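Bifunctional thiamine biosynthesis protein ThiDN (PDB 2PHP) probably phosphorylates hydroxymethylpyrimidine and condenses the product with thiazole phosphate into thiamine phosphate, the chain here being its C-terminal ThiN synthase domain. Local coordinates at residues Y17-Y20 with L21-M25; L29-E32 with V33-I37; T134-A137 with C138-F141; V170-K173 with V174-I177. All blocks are in the same frame, centred on the assembly; numbering follows the deposited sequence.

Contact 1: residues Y17-Y20 with L21-M25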
# COMPACT_ATOMS: atom_id res chain seq x y z
N TYR B 17 17.07 -5.16 0.90
CA TYR B 17 17.92 -3.99 1.06
C TYR B 17 18.03 -3.23 -0.25
O TYR B 17 18.09 -2.00 -0.26
CB TYR B 17 19.33 -4.39 1.54
CG TYR B 17 20.19 -3.19 1.82
CD1 TYR B 17 19.85 -2.28 2.82
CD2 TYR B 17 21.33 -2.94 1.07
CE1 TYR B 17 20.62 -1.13 3.06
CE2 TYR B 17 22.11 -1.80 1.29
CZ TYR B 17 21.74 -0.91 2.29
OH TYR B 17 22.50 0.22 2.50
N ALA B 18 18.06 -3.95 -1.37
CA ALA B 18 18.13 -3.30 -2.67
C ALA B 18 16.93 -2.38 -2.86
O ALA B 18 17.07 -1.28 -3.40
CB ALA B 18 18.16 -4.35 -3.79
N ILE B 19 15.76 -2.82 -2.40
CA ILE B 19 14.53 -2.04 -2.51
C ILE B 19 14.58 -0.82 -1.58
O ILE B 19 14.14 0.28 -1.94
CB ILE B 19 13.27 -2.90 -2.17
CG1 ILE B 19 13.14 -4.07 -3.14
CG2 ILE B 19 12.02 -2.04 -2.22
CD1 ILE B 19 12.92 -3.66 -4.58
N TYR B 20 15.12 -1.03 -0.38
CA TYR B 20 15.25 0.05 0.59
C TYR B 20 16.10 1.16 -0.03
O TYR B 20 15.83 2.35 0.18
CB TYR B 20 15.90 -0.48 1.87
CG TYR B 20 16.31 0.58 2.88
CD1 TYR B 20 15.39 1.10 3.79
CD2 TYR B 20 17.62 1.06 2.92
CE1 TYR B 20 15.77 2.08 4.72
CE2 TYR B 20 18.01 2.02 3.84
CZ TYR B 20 17.08 2.53 4.74
OH TYR B 20 17.50 3.49 5.64
N LEU B 21 17.11 0.78 -0.80
CA LEU B 21 17.98 1.75 -1.46
C LEU B 21 17.24 2.43 -2.61
O LEU B 21 17.38 3.63 -2.85
CB LEU B 21 19.25 1.08 -2.00
CG LEU B 21 20.28 0.57 -0.97
CD1 LEU B 21 21.43 -0.14 -1.68
CD2 LEU B 21 20.80 1.75 -0.16
N LEU B 22 16.45 1.64 -3.33
CA LEU B 22 15.69 2.15 -4.46
C LEU B 22 14.69 3.22 -4.01
O LEU B 22 14.55 4.26 -4.67
CB LEU B 22 14.94 1.01 -5.15
CG LEU B 22 15.02 0.90 -6.68
CD1 LEU B 22 14.79 2.27 -7.30
CD2 LEU B 22 16.36 0.34 -7.09
N LYS B 23 14.02 2.97 -2.90
CA LYS B 23 13.02 3.91 -2.39
C LYS B 23 13.62 5.27 -2.06
O LYS B 23 12.90 6.26 -1.96
CB LYS B 23 12.32 3.34 -1.15
CG LYS B 23 11.45 2.13 -1.45
CD LYS B 23 10.76 1.56 -0.21
CE LYS B 23 9.72 2.51 0.36
NZ LYS B 23 10.33 3.78 0.86
N LYS B 24 14.94 5.32 -1.89
CA LYS B 24 15.64 6.57 -1.57
C LYS B 24 16.13 7.28 -2.82
O LYS B 24 16.60 8.41 -2.74
CB LYS B 24 16.86 6.30 -0.68
CG LYS B 24 16.52 5.91 0.76
CD LYS B 24 17.77 5.94 1.64
CE LYS B 24 17.41 5.71 3.10
NZ LYS B 24 18.52 6.04 4.04
N MSE B 25 16.04 6.60 -3.95
CA MSE B 25 16.49 7.16 -5.22
C MSE B 25 15.41 7.93 -5.94
O MSE B 25 14.22 7.74 -5.69
CB MSE B 25 16.95 6.03 -6.15
CG MSE B 25 18.43 5.79 -6.21
SE MSE B 25 18.80 4.17 -7.17
CE MSE B 25 19.16 3.08 -5.63

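Contact 2: residues L29-E32 with V33-I37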
# COMPACT_ATOMS: atom_id res chain seq x y z
N LEU B 29 13.78 6.06 -14.34
CA LEU B 29 13.99 5.15 -15.46
C LEU B 29 13.01 3.97 -15.41
O LEU B 29 13.41 2.80 -15.48
CB LEU B 29 15.45 4.67 -15.46
CG LEU B 29 16.51 5.71 -15.87
CD1 LEU B 29 17.92 5.13 -15.72
CD2 LEU B 29 16.27 6.13 -17.31
N ILE B 30 11.72 4.29 -15.30
CA ILE B 30 10.66 3.28 -15.23
C ILE B 30 9.97 3.08 -16.58
O ILE B 30 9.37 4.02 -17.12
CB ILE B 30 9.59 3.66 -14.18
CG1 ILE B 30 10.25 3.83 -12.82
CG2 ILE B 30 8.50 2.56 -14.12
CD1 ILE B 30 9.38 4.52 -11.80
N PRO B 31 10.02 1.86 -17.12
CA PRO B 31 9.38 1.59 -18.41
C PRO B 31 7.86 1.56 -18.24
O PRO B 31 7.35 1.51 -17.12
CB PRO B 31 9.93 0.23 -18.79
CG PRO B 31 10.08 -0.45 -17.47
CD PRO B 31 10.65 0.64 -16.58
N GLU B 32 7.14 1.59 -19.36
CA GLU B 32 5.69 1.57 -19.33
C GLU B 32 5.14 0.30 -18.72
O GLU B 32 4.07 0.30 -18.13
CB GLU B 32 5.11 1.77 -20.74
CG GLU B 32 5.20 3.19 -21.21
CD GLU B 32 4.64 4.15 -20.17
OE1 GLU B 32 3.43 4.04 -19.86
OE2 GLU B 32 5.40 5.00 -19.66
N VAL B 33 5.88 -0.80 -18.86
CA VAL B 33 5.43 -2.06 -18.30
C VAL B 33 5.87 -2.22 -16.85
O VAL B 33 5.60 -3.24 -16.21
CB VAL B 33 5.93 -3.26 -19.12
CG1 VAL B 33 5.33 -3.21 -20.50
CG2 VAL B 33 7.46 -3.27 -19.18
N GLY B 34 6.54 -1.19 -16.32
CA GLY B 34 7.01 -1.24 -14.95
C GLY B 34 8.29 -2.03 -14.81
O GLY B 34 8.63 -2.83 -15.69
N SER B 35 9.01 -1.83 -13.71
CA SER B 35 10.26 -2.54 -13.48
C SER B 35 10.11 -3.58 -12.38
O SER B 35 9.20 -3.50 -11.56
CB SER B 35 11.37 -1.58 -13.05
OG SER B 35 11.61 -0.59 -14.01
N ASN B 36 11.01 -4.55 -12.37
CA ASN B 36 11.02 -5.54 -11.30
C ASN B 36 12.48 -5.86 -11.04
O ASN B 36 13.33 -5.61 -11.90
CB ASN B 36 10.26 -6.81 -11.70
CG ASN B 36 9.82 -7.63 -10.48
OD1 ASN B 36 10.30 -7.43 -9.36
ND2 ASN B 36 8.90 -8.57 -10.70
N ILE B 37 12.78 -6.37 -9.86
CA ILE B 37 14.15 -6.73 -9.53
C ILE B 37 14.09 -8.14 -8.96
O ILE B 37 13.22 -8.46 -8.14
CB ILE B 37 14.76 -5.72 -8.52
CG1 ILE B 37 16.24 -6.07 -8.27
CG2 ILE B 37 13.97 -5.72 -7.23
CD1 ILE B 37 17.02 -4.98 -7.59

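Contact 3: residues T134-A137 with C138-F141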
# COMPACT_ATOMS: atom_id res chain seq x y z
N THR B 134 19.05 -13.35 -24.29
CA THR B 134 20.11 -13.27 -23.30
C THR B 134 21.30 -14.08 -23.80
O THR B 134 22.44 -13.62 -23.75
CB THR B 134 19.64 -13.83 -21.94
OG1 THR B 134 18.58 -13.01 -21.43
CG2 THR B 134 20.80 -13.85 -20.94
N LYS B 135 21.02 -15.28 -24.30
CA LYS B 135 22.07 -16.16 -24.82
C LYS B 135 22.84 -15.43 -25.93
O LYS B 135 24.05 -15.29 -25.85
CB LYS B 135 21.45 -17.45 -25.35
CG LYS B 135 22.45 -18.52 -25.74
CD LYS B 135 21.72 -19.81 -26.13
CE LYS B 135 22.69 -20.93 -26.49
NZ LYS B 135 21.94 -22.20 -26.73
N ILE B 136 22.12 -14.95 -26.94
CA ILE B 136 22.75 -14.23 -28.04
C ILE B 136 23.63 -13.08 -27.54
O ILE B 136 24.79 -12.95 -27.94
CB ILE B 136 21.70 -13.62 -29.00
CG1 ILE B 136 20.96 -14.74 -29.75
CG2 ILE B 136 22.37 -12.68 -29.99
CD1 ILE B 136 21.87 -15.60 -30.61
N ALA B 137 23.07 -12.25 -26.67
CA ALA B 137 23.79 -11.11 -26.12
C ALA B 137 25.06 -11.53 -25.40
O ALA B 137 26.09 -10.86 -25.49
CB ALA B 137 22.88 -10.32 -25.17
N CYS B 138 24.99 -12.63 -24.66
CA CYS B 138 26.15 -13.09 -23.93
C CYS B 138 27.19 -13.73 -24.87
O CYS B 138 28.39 -13.45 -24.75
CB CYS B 138 25.72 -14.07 -22.83
SG CYS B 138 24.86 -13.25 -21.43
N GLU B 139 26.74 -14.56 -25.81
CA GLU B 139 27.67 -15.19 -26.75
C GLU B 139 28.37 -14.11 -27.57
O GLU B 139 29.54 -14.23 -27.91
CB GLU B 139 26.92 -16.15 -27.69
CG GLU B 139 26.13 -17.23 -26.96
CD GLU B 139 25.53 -18.27 -27.89
OE1 GLU B 139 25.04 -17.90 -28.98
OE2 GLU B 139 25.54 -19.47 -27.53
N LYS B 140 27.64 -13.04 -27.87
CA LYS B 140 28.19 -11.93 -28.65
C LYS B 140 29.23 -11.14 -27.85
O LYS B 140 30.17 -10.59 -28.42
CB LYS B 140 27.06 -10.99 -29.08
CG LYS B 140 27.54 -9.74 -29.79
CD LYS B 140 26.45 -8.67 -29.88
CE LYS B 140 25.35 -9.01 -30.89
NZ LYS B 140 24.53 -10.20 -30.54
N PHE B 141 29.06 -11.10 -26.53
CA PHE B 141 29.97 -10.37 -25.65
C PHE B 141 31.11 -11.26 -25.15
O PHE B 141 32.15 -10.76 -24.72
CB PHE B 141 29.19 -9.82 -24.46
CG PHE B 141 30.03 -9.08 -23.46
CD1 PHE B 141 30.54 -7.81 -23.76
CD2 PHE B 141 30.31 -9.64 -22.22
CE1 PHE B 141 31.32 -7.12 -22.83
CE2 PHE B 141 31.09 -8.95 -21.28
CZ PHE B 141 31.59 -7.69 -21.59

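Contact 4: residues V170-K173 with V174-I177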
# COMPACT_ATOMS: atom_id res chain seq x y z
N VAL B 170 23.20 -4.76 -8.34
CA VAL B 170 22.42 -4.29 -9.48
C VAL B 170 21.90 -2.88 -9.23
O VAL B 170 21.99 -2.01 -10.10
CB VAL B 170 21.24 -5.24 -9.76
CG1 VAL B 170 20.26 -4.59 -10.74
CG2 VAL B 170 21.76 -6.54 -10.34
N VAL B 171 21.37 -2.65 -8.04
CA VAL B 171 20.83 -1.34 -7.68
C VAL B 171 21.90 -0.25 -7.65
O VAL B 171 21.62 0.91 -7.98
CB VAL B 171 20.09 -1.41 -6.33
CG1 VAL B 171 19.87 -0.03 -5.76
CG2 VAL B 171 18.73 -2.07 -6.54
N LYS B 172 23.13 -0.62 -7.28
CA LYS B 172 24.22 0.35 -7.26
C LYS B 172 24.52 0.79 -8.70
O LYS B 172 24.69 1.98 -8.96
CB LYS B 172 25.47 -0.24 -6.61
CG LYS B 172 25.32 -0.53 -5.11
CD LYS B 172 25.10 0.75 -4.31
CE LYS B 172 24.97 0.45 -2.83
NZ LYS B 172 26.13 -0.36 -2.33
N LYS B 173 24.56 -0.16 -9.63
CA LYS B 173 24.81 0.16 -11.04
C LYS B 173 23.69 1.06 -11.57
O LYS B 173 23.95 2.06 -12.26
CB LYS B 173 24.88 -1.11 -11.90
CG LYS B 173 26.07 -2.00 -11.60
CD LYS B 173 26.08 -3.23 -12.51
CE LYS B 173 27.07 -4.28 -12.02
NZ LYS B 173 27.10 -5.47 -12.92
N VAL B 174 22.44 0.69 -11.26
CA VAL B 174 21.27 1.46 -11.68
C VAL B 174 21.34 2.90 -11.19
O VAL B 174 20.93 3.82 -11.90
CB VAL B 174 19.96 0.82 -11.17
CG1 VAL B 174 18.80 1.81 -11.33
CG2 VAL B 174 19.66 -0.47 -11.95
N GLU B 175 21.84 3.11 -9.98
CA GLU B 175 21.95 4.46 -9.43
C GLU B 175 22.93 5.28 -10.27
O GLU B 175 22.70 6.46 -10.54
CB GLU B 175 22.43 4.40 -7.99
CG GLU B 175 22.72 5.76 -7.36
CD GLU B 175 23.16 5.64 -5.92
OE1 GLU B 175 24.02 4.78 -5.64
OE2 GLU B 175 22.65 6.40 -5.06
N VAL B 176 24.03 4.65 -10.69
CA VAL B 176 25.02 5.34 -11.50
C VAL B 176 24.36 5.75 -12.82
O VAL B 176 24.50 6.89 -13.26
CB VAL B 176 26.23 4.41 -11.80
CG1 VAL B 176 27.19 5.08 -12.78
CG2 VAL B 176 26.95 4.07 -10.49
N ILE B 177 23.64 4.81 -13.42
CA ILE B 177 22.95 5.05 -14.68
C ILE B 177 21.92 6.17 -14.53
O ILE B 177 21.79 7.03 -15.39
CB ILE B 177 22.23 3.77 -15.18
CG1 ILE B 177 23.26 2.71 -15.56
CG2 ILE B 177 21.32 4.09 -16.36
CD1 ILE B 177 22.66 1.37 -15.95
O HOH W 1 25.86 3.56 -7.10

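Contact 1: residues Y17-Y20 with L21-M25
Tyr-17 holds its ring anti to the backbone N (chi1 -176°), and Leu-21 sets CG anti to its own carbonyl carbon (chi1 -70°); together these torsions lay the leucine branch over one face of the ring. Leu-21 CG makes a CH-pi contact, 4.1 Å from the Tyr-17 ring centroid and displaced toward the rim. The two methyls divide the rest: Leu-21 CD1 lies 3.5 Å from Tyr-17 CE2, and Leu-21 CD2 lies 3.5 Å from Tyr-17 OH. One turn on, the extended chain of Lys-24 passes obliquely by the Tyr-20 ring, with CE 3.6 Å from Tyr-20 CZ. Its NZ gives Tyr-20 OH a weak hydrogen bond of 3.2 Å. Helical i to i+4 bonds run beneath, among them Lys-23 N to Ile-19 O at 2.9 Å, and a type I turn spans Leu-22 to Met-25. Lys-23 bends away to a salt bridge with Asp-70 of the second subunit, whose Tyr-5 packs on Tyr-17 and Leu-21. Within the chain, Ala-18 and Leu-22 rest on Val-171 of helix 167-185, while Ile-19 reaches Ile-37 of strand 37-40 and Ile-67 of strand 65-67.

Contact 2: residues L29-E32 with V33-I37
Pro-31 and Ser-35 meet in the tight half of this contact: the proline ring carbon CD lies 3.0 Å from Ser-35 OG, and its neighbour CG is 3.3 Å from Gly-34 O. Ser-35 turns OG anti to its carbonyl carbon (chi1 -59°), which puts the hydroxyl alongside the Pro-31 ring; the same oxygen is hydrogen-bonded to the backbone O of Asn-98. Ile-30 adds a looser touch, its CG2 4.2 Å from Gly-34 CA. Pro-31 to Gly-34 form a type I beta turn, flanked by Ile-30 and Ser-35, in the connection from helix 8-22 to strand 37-40. The turn is closed by Gly-34 N bonded to Pro-31 O at 2.9 Å, and Gly-34 then leaves it with a positive phi of 80°. Within the turn itself the outer side is looser. Glu-32 is exposed, its chain bent at chi2, while Val-33 brings only CG2 near Pro-31 CG, at 4.2 Å. On this side the turn meets the third subunit, whose Val-33 packs against both Glu-32 and Val-33. The backbone N of Glu-32 is bonded to the Glu-157 carboxylate, and Ile-37 starts the strand, packed on Met-97.

Contact 3: residues T134-A137 with C138-F141
Helix 129-141 is the crossover helix of a beta-alpha-beta unit that joins the parallel strands 115-117 and 147-150, and Lys-135 meets Glu-139 and Ile-136 meets Lys-140 along its last turns. Lys-135 throws its side chain out fully extended, CG anti to the backbone N (chi1 -172°), and the extended Glu-139 crosses it at a slant. The carboxylate touches the aliphatic part of the lysine: Glu-139 OE2 is 3.4 Å from Lys-135 CE, whereas the charged atoms Lys-135 NZ and Glu-139 OE2 stay 4.6 Å apart, beyond a salt bridge. Any attraction is therefore probably a diffuse one at the surface. Lys-140 behaves differently. Its chain bends at chi3 and chi4 and folds back, so that NZ comes 3.3 Å from Ile-136 CG2 and reaches Ser-117 O in a weak hydrogen bond. On the inner side, Thr-134 CG2 lies 4.1 Å from Cys-138 SG, and the threonine hydroxyl is bonded to Met-130 O a turn earlier. Backbone bonding is firm at Glu-139 N to Lys-135 O, 2.8 Å and 172° at the hydrogen, but weak at Phe-141 N to Ala-137 O, 3.2 Å, where the helix finishes. Ala-137 O also accepts from Ser-116 OG of strand 115-117. Thr-134, Ala-137 and Cys-138 lie on Ile-148 of strand 147-150, Thr-134 also touches helix 77-87, and Phe-89 touches Lys-135, Cys-138 and Glu-139.

Contact 4: residues V170-K173 with V174-I177
The carboxylate of Glu-175 and the Lys-172 carbonyl, bridged by a water, are the flat groups here. The water approaches the carboxylate from the side of Glu-175 CG, away from OE2, and donates to OE1 over 2.6 Å. The same water donates to Lys-172 O at 2.7 Å, joining side chain and backbone one turn apart. Glu-175 reaches it through an extended chain whose CG stands anti to the backbone N (chi1 174°). Lys-172 O takes a second bond, from Val-176 N at 3.2 Å. Val-174 N and Ile-177 N continue the i to i+4 bonding, to Val-170 O and Lys-173 O. The apolar part is slight: Val-170 CG1 and Val-174 CG2 stand 4.3 Å apart, and that Val-174 methyl is 3.4 Å from Val-170 O. Both valines lie on Met-97 of strand 95-100 and Val-162 of strand 159-164. In this middle portion of helix 167-185, Val-170, Val-174 and Ile-177 face the sheet and Val-171 faces helix 8-22. Lys-173 runs extended and carries its charge to a salt bridge with Asp-146 and a hydrogen bond to Leu-163 O of strand 159-164, whereas Lys-172 NZ has a weak bond to Tyr-5 OH of the second subunit. With Lys-172 NZ 6.5 Å from Glu-175 OE1, the two charged residues make no direct pair, and it is the water that ties the glutamate to the Lys-172 oxygen, which accepts two hydrogen bonds.

Along the chain the four contacts come in series, none nesting in or crossing another, and each closes only a local turn rather than a long loop. Contact 1 lies in the last part of helix 8-22 and the turn beyond; contact 2 turns the chain into strand 37-40, where Ile-37 CD1 returns to within 4.0 Å of Ala-18 CB. Contact 3 follows much later, in the crossover helix of a beta-alpha-beta unit, and touches none of the others; its nearest atoms are about 10 Å from contact 4. Contact 4, in helix 167-185, brings the first two together: Val-171 meets Met-25 and Ile-37, while Ile-177 meets Leu-29, joining the first and last helices to each other and to strand 37-40.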